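Local coordinates for protein carbamate kinase (Aeropyrum pernix, PDB 2E9Y) that probably transfers phosphate reversibly between ATP and carbamate, giving carbamoyl phosphate, at residues 86-97 / 109-117; 231-241 / 304-312. All coordinates share one frame; numbering follows the deposited sequence.

How the contacts relate
Both contacts reach the same mixed sheet, at strands well apart in it. Contact 1 packs helix 78-103 against strand 112-119; contact 2 sets helix 301-305 and the start of strand 311-314 against strand 231-236 and the loop after it. Strands 188-191, 48-52 and 6-10, joined side by side in parallel, connect strand 112-119 to strand 231-236. The contact centres are accordingly 23 Å apart and the nearest atoms about 10 Å apart, without touching, so the two are related through the shared sheet. Along the chain contact 1 closes before contact 2 opens. Contact 1 also reaches the second subunit, whereas contact 2 is internal to one chain.

Contact 1: 86-97 / 109-117; sequences QAWIGLLLKHSL and LVPVVISRV
Helix residues Gln86, Gly90 and Lys94 face Ile114, Val112 and Val110, so the two segments run in opposite directions, closing to 5.4 Å between the CA atoms of Lys94 and Val110. Gln86 grips the backbone of Ser115 twice. Its OE1 accepts from Ser115 N at 2.9 Å, the donor tilted 22° from the plane of the Gln86 side-chain carbonyl. NE2 donates to Ser115 O at 3.1 Å, lying in the carbonyl plane of Ser115 on a lone pair. A primary amide suits this place, offering both donor and acceptor; NE2 also bonds to Gly193 O, and the pair to Ser115 fixes the amide's rotation. Glycine suits position 90 because a CB would point at Val112 and run into its CG1; Val112 closes on the bare helix backbone, CG2 3.5 Å from Gly90 O. Lys94 lays its methylenes over Val110 O; a bend at chi4 (64°) turns NZ back to that oxygen at 2.9 Å, above the carbonyl plane. Leu97 CD2 meets Val110 CG2 at 4.0 Å. Glu98 and, from the second subunit, Asp175 form salt bridges with Lys94 NZ and probably stabilise the buried ammonium, which couples helix, strand and dimer interface.

Contact 2: 231-241 / 304-312; sequences LLVILTDVPGV and VLSLQAGTV
Val233 and Leu305 meet where helix 301-305 packs on a strand of the amino acid kinase family's central sheet, and a Schellman motif ends that helix. The two side chains cross at about a right angle: Leu305 CD1 lies 3.7 Å from Val233 CG2, and Leu305 CD2 reaches both Val233 methyls. Beside them Val304 CG1 touches Val233 CG1 at 4.0 Å, and Leu231 CD2 lies against Leu305 O. Branched aliphatic residues suit this apolar interface between strand and helix end. Leu307, with positive phi (69°), turns the chain out of the helix and sends its CD2 to Leu231 CD1, 4.3 Å away. Further on, the two loops come together at glycines. Gly310 CA points a C-H at Pro239 O, 3.0 Å away. Gly240 CA lies 3.7 Å from Thr311 OG1, with which a CB there would collide. That hydroxyl accepts a nearly straight bond from Val241 N, 2.8 Å long with 171° at the hydrogen. Outside this shell, Val233 is held by backbone bonds to Val8 and Ala10 of strand 6-10, while Val304 and Leu307 rest on Val294. Thr311 OG1, besides accepting from Val241 N, is hydrogen-bonded to Leu253 O.

Contact 1: 86-97 / 109-117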
loop_
_atom_site.group_PDB
_atom_site.type_symbol
_atom_site.label_atom_id
_atom_site.label_comp_id
_atom_site.label_asym_id
_atom_site.label_seq_id
_atom_site.Cartn_x
_atom_site.Cartn_y
_atom_site.Cartn_z
ATOM N N GLN A 86 2.885 0.218 4.616
ATOM C CA GLN A 86 1.525 -0.161 4.994
ATOM C C GLN A 86 1.056 -1.311 4.105
ATOM O O GLN A 86 0.371 -2.220 4.568
ATOM C CB GLN A 86 0.553 1.028 4.885
ATOM C CG GLN A 86 0.867 2.169 5.857
ATOM C CD GLN A 86 -0.196 3.268 5.876
ATOM O OE1 GLN A 86 -0.992 3.405 4.944
ATOM N NE2 GLN A 86 -0.196 4.068 6.942
ATOM N N ALA A 87 1.436 -1.284 2.831
ATOM C CA ALA A 87 1.047 -2.354 1.915
ATOM C C ALA A 87 1.909 -3.597 2.143
ATOM O O ALA A 87 1.416 -4.727 2.099
ATOM C CB ALA A 87 1.187 -1.881 0.472
ATOM N N TRP A 88 3.196 -3.377 2.394
ATOM C CA TRP A 88 4.143 -4.465 2.628
ATOM C C TRP A 88 3.738 -5.266 3.874
ATOM O O TRP A 88 3.402 -6.449 3.776
ATOM C CB TRP A 88 5.550 -3.865 2.769
ATOM C CG TRP A 88 6.668 -4.775 3.209
ATOM C CD1 TRP A 88 6.619 -6.128 3.424
ATOM C CD2 TRP A 88 8.009 -4.369 3.514
ATOM N NE1 TRP A 88 7.852 -6.583 3.851
ATOM C CE2 TRP A 88 8.720 -5.523 3.910
ATOM C CE3 TRP A 88 8.678 -3.136 3.489
ATOM C CZ2 TRP A 88 10.072 -5.480 4.282
ATOM C CZ3 TRP A 88 10.019 -3.094 3.858
ATOM C CH2 TRP A 88 10.701 -4.260 4.249
ATOM N N ILE A 89 3.735 -4.616 5.031
ATOM C CA ILE A 89 3.382 -5.296 6.273
ATOM C C ILE A 89 1.900 -5.672 6.299
ATOM O O ILE A 89 1.529 -6.763 6.751
ATOM C CB ILE A 89 3.728 -4.412 7.492
ATOM C CG1 ILE A 89 5.228 -4.097 7.500
ATOM C CG2 ILE A 89 3.370 -5.135 8.784
ATOM C CD1 ILE A 89 5.621 -2.987 8.477
ATOM N N GLY A 90 1.057 -4.765 5.814
ATOM C CA GLY A 90 -0.372 -5.022 5.778
ATOM C C GLY A 90 -0.722 -6.283 5.006
ATOM O O GLY A 90 -1.529 -7.096 5.464
ATOM N N LEU A 91 -0.126 -6.451 3.829
ATOM C CA LEU A 91 -0.396 -7.633 3.016
ATOM C C LEU A 91 0.052 -8.904 3.742
ATOM O O LEU A 91 -0.644 -9.921 3.716
ATOM C CB LEU A 91 0.318 -7.538 1.666
ATOM C CG LEU A 91 0.190 -8.807 0.814
ATOM C CD1 LEU A 91 -1.284 -9.088 0.538
ATOM C CD2 LEU A 91 0.965 -8.647 -0.486
ATOM N N LEU A 92 1.211 -8.850 4.389
ATOM C CA LEU A 92 1.709 -10.013 5.115
ATOM C C LEU A 92 0.707 -10.456 6.186
ATOM O O LEU A 92 0.384 -11.643 6.287
ATOM C CB LEU A 92 3.070 -9.703 5.751
ATOM C CG LEU A 92 4.248 -9.598 4.776
ATOM C CD1 LEU A 92 5.501 -9.192 5.528
ATOM C CD2 LEU A 92 4.459 -10.937 4.071
ATOM N N LEU A 93 0.214 -9.501 6.971
ATOM C CA LEU A 93 -0.759 -9.792 8.029
ATOM C C LEU A 93 -2.088 -10.247 7.429
ATOM O O LEU A 93 -2.689 -11.221 7.881
ATOM C CB LEU A 93 -0.987 -8.546 8.896
ATOM C CG LEU A 93 0.179 -8.120 9.794
ATOM C CD1 LEU A 93 -0.079 -6.726 10.356
ATOM C CD2 LEU A 93 0.353 -9.135 10.911
ATOM N N LYS A 94 -2.539 -9.529 6.405
ATOM C CA LYS A 94 -3.790 -9.844 5.715
ATOM C C LYS A 94 -3.809 -11.263 5.148
ATOM O O LYS A 94 -4.745 -12.029 5.390
ATOM C CB LYS A 94 -4.007 -8.845 4.576
ATOM C CG LYS A 94 -5.019 -9.268 3.517
ATOM C CD LYS A 94 -4.966 -8.313 2.322
ATOM C CE LYS A 94 -5.867 -8.768 1.170
ATOM N NZ LYS A 94 -7.316 -8.762 1.528
ATOM N N HIS A 95 -2.778 -11.608 4.387
ATOM C CA HIS A 95 -2.705 -12.925 3.764
ATOM C C HIS A 95 -2.640 -14.053 4.799
ATOM O O HIS A 95 -3.326 -15.069 4.673
ATOM C CB HIS A 95 -1.478 -12.997 2.851
ATOM C CG HIS A 95 -1.576 -14.044 1.785
ATOM N ND1 HIS A 95 -2.310 -13.864 0.632
ATOM C CD2 HIS A 95 -1.051 -15.289 1.706
ATOM C CE1 HIS A 95 -2.231 -14.952 -0.113
ATOM N NE2 HIS A 95 -1.473 -15.833 0.517
ATOM N N SER A 96 -1.817 -13.863 5.823
ATOM C CA SER A 96 -1.649 -14.868 6.870
ATOM C C SER A 96 -2.905 -15.057 7.726
ATOM O O SER A 96 -3.290 -16.187 8.037
ATOM C CB SER A 96 -0.468 -14.487 7.765
ATOM O OG SER A 96 -0.226 -15.488 8.740
ATOM N N LEU A 97 -3.540 -13.954 8.106
ATOM C CA LEU A 97 -4.745 -14.027 8.925
ATOM C C LEU A 97 -5.885 -14.697 8.163
ATOM O O LEU A 97 -6.587 -15.552 8.707
ATOM C CB LEU A 97 -5.161 -12.629 9.380
ATOM C CG LEU A 97 -6.380 -12.556 10.303
ATOM C CD1 LEU A 97 -6.236 -13.557 11.448
ATOM C CD2 LEU A 97 -6.513 -11.142 10.840
ATOM N N LEU A 109 -12.406 -11.828 4.303
ATOM C CA LEU A 109 -11.319 -11.075 3.699
ATOM C C LEU A 109 -10.922 -9.976 4.674
ATOM O O LEU A 109 -11.775 -9.360 5.308
ATOM C CB LEU A 109 -11.757 -10.478 2.351
ATOM C CG LEU A 109 -11.952 -11.477 1.199
ATOM C CD1 LEU A 109 -12.468 -10.755 -0.043
ATOM C CD2 LEU A 109 -10.633 -12.170 0.887
ATOM N N VAL A 110 -9.622 -9.752 4.801
ATOM C CA VAL A 110 -9.089 -8.740 5.701
ATOM C C VAL A 110 -8.591 -7.536 4.911
ATOM O O VAL A 110 -7.600 -7.628 4.188
ATOM C CB VAL A 110 -7.911 -9.305 6.519
ATOM C CG1 VAL A 110 -7.277 -8.203 7.362
ATOM C CG2 VAL A 110 -8.396 -10.441 7.396
ATOM N N PRO A 111 -9.273 -6.392 5.035
ATOM C CA PRO A 111 -8.819 -5.213 4.291
ATOM C C PRO A 111 -7.622 -4.540 4.949
ATOM O O PRO A 111 -7.427 -4.654 6.161
ATOM C CB PRO A 111 -10.044 -4.309 4.310
ATOM C CG PRO A 111 -10.623 -4.599 5.682
ATOM C CD PRO A 111 -10.534 -6.116 5.749
ATOM N N VAL A 112 -6.824 -3.854 4.135
ATOM C CA VAL A 112 -5.672 -3.095 4.615
ATOM C C VAL A 112 -6.006 -1.659 4.217
ATOM O O VAL A 112 -6.126 -1.346 3.030
ATOM C CB VAL A 112 -4.352 -3.533 3.931
ATOM C CG1 VAL A 112 -3.217 -2.608 4.340
ATOM C CG2 VAL A 112 -4.011 -4.961 4.325
ATOM N N VAL A 113 -6.182 -0.785 5.200
ATOM C CA VAL A 113 -6.539 0.592 4.891
ATOM C C VAL A 113 -5.326 1.512 4.861
ATOM O O VAL A 113 -4.622 1.651 5.861
ATOM C CB VAL A 113 -7.551 1.154 5.917
ATOM C CG1 VAL A 113 -8.019 2.543 5.482
ATOM C CG2 VAL A 113 -8.741 0.209 6.053
ATOM N N ILE A 114 -5.072 2.124 3.705
ATOM C CA ILE A 114 -3.988 3.074 3.630
ATOM C C ILE A 114 -4.419 4.282 4.428
ATOM O O ILE A 114 -5.486 4.830 4.215
ATOM C CB ILE A 114 -3.758 3.472 2.163
ATOM C CG1 ILE A 114 -3.342 2.275 1.286
ATOM C CG2 ILE A 114 -2.655 4.536 2.056
ATOM C CD1 ILE A 114 -2.159 1.494 1.865
ATOM N N SER A 115 -3.572 4.630 5.409
ATOM C CA SER A 115 -4.026 5.529 6.472
ATOM C C SER A 115 -3.116 6.768 6.634
ATOM O O SER A 115 -1.898 6.660 6.736
ATOM C CB SER A 115 -4.055 4.731 7.762
ATOM O OG SER A 115 -4.907 3.606 7.567
ATOM N N ARG A 116 -3.754 7.961 6.631
ATOM C CA ARG A 116 -3.008 9.192 6.909
ATOM C C ARG A 116 -3.367 9.739 8.292
ATOM O O ARG A 116 -4.475 9.552 8.775
ATOM C CB ARG A 116 -3.407 10.243 5.878
ATOM C CG ARG A 116 -2.931 9.955 4.446
ATOM C CD ARG A 116 -3.721 10.769 3.414
ATOM N NE ARG A 116 -5.140 10.419 3.528
ATOM C CZ ARG A 116 -6.057 11.099 2.803
ATOM N NH1 ARG A 116 -5.717 12.084 1.981
ATOM N NH2 ARG A 116 -7.351 10.752 2.919
ATOM N N VAL A 117 -2.420 10.415 8.933
ATOM C CA VAL A 117 -2.654 10.976 10.256
ATOM C C VAL A 117 -2.341 12.466 10.223
ATOM O O VAL A 117 -1.288 12.873 9.735
ATOM C CB VAL A 117 -1.766 10.289 11.319
ATOM C CG1 VAL A 117 -1.953 10.951 12.672
ATOM C CG2 VAL A 117 -2.125 8.820 11.415
#

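Contact 2: 231-241 / 304-312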
loop_
_atom_site.group_PDB
_atom_site.type_symbol
_atom_site.label_atom_id
_atom_site.label_comp_id
_atom_site.label_asym_id
_atom_site.label_seq_id
_atom_site.Cartn_x
_atom_site.Cartn_y
_atom_site.Cartn_z
ATOM N N LEU A 231 -12.144 -0.974 23.645
ATOM C CA LEU A 231 -10.877 -1.248 24.306
ATOM C C LEU A 231 -9.667 -0.947 23.437
ATOM O O LEU A 231 -9.710 -1.126 22.223
ATOM C CB LEU A 231 -10.828 -2.722 24.722
ATOM C CG LEU A 231 -9.549 -3.280 25.362
ATOM C CD1 LEU A 231 -9.319 -2.626 26.715
ATOM C CD2 LEU A 231 -9.673 -4.788 25.531
ATOM N N LEU A 232 -8.603 -0.466 24.073
ATOM C CA LEU A 232 -7.343 -0.200 23.389
ATOM C C LEU A 232 -6.394 -1.246 23.952
ATOM O O LEU A 232 -6.236 -1.368 25.171
ATOM C CB LEU A 232 -6.800 1.204 23.698
ATOM C CG LEU A 232 -5.345 1.451 23.258
ATOM C CD1 LEU A 232 -5.227 1.331 21.737
ATOM C CD2 LEU A 232 -4.882 2.822 23.715
ATOM N N VAL A 233 -5.779 -2.012 23.062
ATOM C CA VAL A 233 -4.849 -3.054 23.468
ATOM C C VAL A 233 -3.487 -2.805 22.835
ATOM O O VAL A 233 -3.393 -2.584 21.628
ATOM C CB VAL A 233 -5.339 -4.444 23.003
ATOM C CG1 VAL A 233 -4.349 -5.523 23.435
ATOM C CG2 VAL A 233 -6.725 -4.725 23.566
ATOM N N ILE A 234 -2.439 -2.824 23.649
ATOM C CA ILE A 234 -1.089 -2.650 23.131
ATOM C C ILE A 234 -0.332 -3.941 23.409
ATOM O O ILE A 234 -0.097 -4.294 24.564
ATOM C CB ILE A 234 -0.355 -1.479 23.803
ATOM C CG1 ILE A 234 -1.098 -0.169 23.521
ATOM C CG2 ILE A 234 1.061 -1.382 23.254
ATOM C CD1 ILE A 234 -0.477 1.039 24.173
ATOM N N LEU A 235 0.036 -4.652 22.349
ATOM C CA LEU A 235 0.751 -5.914 22.500
ATOM C C LEU A 235 2.233 -5.729 22.217
ATOM O O LEU A 235 2.624 -5.360 21.109
ATOM C CB LEU A 235 0.164 -6.969 21.562
ATOM C CG LEU A 235 -1.301 -7.349 21.808
ATOM C CD1 LEU A 235 -1.732 -8.395 20.795
ATOM C CD2 LEU A 235 -1.470 -7.890 23.229
ATOM N N THR A 236 3.054 -5.990 23.229
ATOM C CA THR A 236 4.494 -5.832 23.098
ATOM C C THR A 236 5.221 -7.142 23.410
ATOM O O THR A 236 4.626 -8.220 23.332
ATOM C CB THR A 236 4.985 -4.699 24.026
ATOM O OG1 THR A 236 6.392 -4.497 23.848
ATOM C CG2 THR A 236 4.682 -5.032 25.476
ATOM N N ASP A 237 6.500 -7.054 23.764
ATOM C CA ASP A 237 7.278 -8.251 24.055
ATOM C C ASP A 237 7.540 -8.469 25.546
ATOM O O ASP A 237 8.437 -9.227 25.922
ATOM C CB ASP A 237 8.596 -8.211 23.276
ATOM C CG ASP A 237 9.529 -7.121 23.757
ATOM O OD1 ASP A 237 9.041 -6.096 24.284
ATOM O OD2 ASP A 237 10.756 -7.285 23.595
ATOM N N VAL A 238 6.757 -7.798 26.388
ATOM C CA VAL A 238 6.864 -7.930 27.841
ATOM C C VAL A 238 5.456 -8.121 28.410
ATOM O O VAL A 238 4.470 -7.738 27.780
ATOM C CB VAL A 238 7.526 -6.690 28.489
ATOM C CG1 VAL A 238 9.004 -6.653 28.135
ATOM C CG2 VAL A 238 6.839 -5.418 28.020
ATOM N N PRO A 239 5.344 -8.719 29.610
ATOM C CA PRO A 239 4.047 -8.966 30.250
ATOM C C PRO A 239 3.184 -7.743 30.561
ATOM O O PRO A 239 2.011 -7.881 30.892
ATOM C CB PRO A 239 4.429 -9.752 31.506
ATOM C CG PRO A 239 5.791 -9.234 31.828
ATOM C CD PRO A 239 6.447 -9.184 30.470
ATOM N N GLY A 240 3.758 -6.551 30.454
ATOM C CA GLY A 240 2.984 -5.351 30.721
ATOM C C GLY A 240 3.837 -4.167 31.125
ATOM O O GLY A 240 4.937 -3.974 30.607
ATOM N N VAL A 241 3.325 -3.368 32.055
ATOM C CA VAL A 241 4.051 -2.203 32.538
ATOM C C VAL A 241 4.685 -2.552 33.880
ATOM O O VAL A 241 4.071 -3.222 34.709
ATOM C CB VAL A 241 3.110 -0.993 32.737
ATOM C CG1 VAL A 241 3.911 0.223 33.162
ATOM C CG2 VAL A 241 2.349 -0.705 31.450
ATOM N N VAL A 304 -5.004 -11.121 27.632
ATOM C CA VAL A 304 -4.916 -9.657 27.717
ATOM C C VAL A 304 -6.234 -8.972 27.355
ATOM O O VAL A 304 -6.672 -8.031 28.005
ATOM C CB VAL A 304 -3.791 -9.140 26.801
ATOM C CG1 VAL A 304 -3.844 -7.612 26.751
ATOM C CG2 VAL A 304 -2.433 -9.565 27.328
ATOM N N LEU A 305 -6.846 -9.453 26.248
ATOM C CA LEU A 305 -8.117 -8.935 25.745
ATOM C C LEU A 305 -9.245 -9.092 26.780
ATOM O O LEU A 305 -10.158 -8.285 26.876
ATOM C CB LEU A 305 -8.471 -9.686 24.460
ATOM C CG LEU A 305 -7.929 -8.987 23.209
ATOM C CD1 LEU A 305 -8.727 -7.732 22.849
ATOM C CD2 LEU A 305 -6.475 -8.541 23.361
ATOM N N SER A 306 -9.160 -10.203 27.542
ATOM C CA SER A 306 -10.149 -10.458 28.597
ATOM C C SER A 306 -9.842 -9.687 29.895
ATOM O O SER A 306 -10.557 -9.776 30.894
ATOM C CB SER A 306 -10.154 -11.964 28.877
ATOM O OG SER A 306 -10.565 -12.673 27.704
ATOM N N LEU A 307 -8.716 -8.938 29.858
ATOM C CA LEU A 307 -8.255 -8.183 31.015
ATOM C C LEU A 307 -7.756 -9.110 32.119
ATOM O O LEU A 307 -7.774 -8.773 33.296
ATOM C CB LEU A 307 -9.390 -7.285 31.510
ATOM C CG LEU A 307 -9.836 -6.286 30.436
ATOM C CD1 LEU A 307 -10.838 -5.267 30.974
ATOM C CD2 LEU A 307 -8.679 -5.475 29.846
ATOM N N GLN A 308 -7.340 -10.329 31.731
ATOM C CA GLN A 308 -6.866 -11.291 32.721
ATOM C C GLN A 308 -5.337 -11.420 32.715
ATOM O O GLN A 308 -4.743 -12.195 33.443
ATOM C CB GLN A 308 -7.492 -12.646 32.407
ATOM C CG GLN A 308 -9.019 -12.618 32.435
ATOM C CD GLN A 308 -9.496 -12.099 33.773
ATOM O OE1 GLN A 308 -9.171 -12.602 34.836
ATOM N NE2 GLN A 308 -10.349 -11.059 33.679
ATOM N N ALA A 309 -4.709 -10.653 31.807
ATOM C CA ALA A 309 -3.252 -10.618 31.760
ATOM C C ALA A 309 -2.777 -9.229 31.366
ATOM O O ALA A 309 -3.547 -8.409 30.880
ATOM C CB ALA A 309 -2.776 -11.639 30.722
ATOM N N GLY A 310 -1.503 -8.935 31.591
ATOM C CA GLY A 310 -0.983 -7.621 31.259
ATOM C C GLY A 310 -1.380 -6.564 32.272
ATOM O O GLY A 310 -1.921 -6.879 33.333
ATOM N N THR A 311 -1.115 -5.305 31.943
ATOM C CA THR A 311 -1.443 -4.199 32.833
ATOM C C THR A 311 -2.707 -3.473 32.388
ATOM O O THR A 311 -2.752 -2.897 31.304
ATOM C CB THR A 311 -0.296 -3.173 32.887
ATOM O OG1 THR A 311 0.899 -3.819 33.336
ATOM C CG2 THR A 311 -0.639 -2.033 33.839
ATOM N N VAL A 312 -3.736 -3.506 33.229
ATOM C CA VAL A 312 -4.981 -2.825 32.911
ATOM C C VAL A 312 -4.924 -1.402 33.464
ATOM O O VAL A 312 -4.767 -1.198 34.670
ATOM C CB VAL A 312 -6.194 -3.550 33.528
ATOM C CG1 VAL A 312 -7.477 -2.833 33.141
ATOM C CG2 VAL A 312 -6.227 -4.993 33.060
#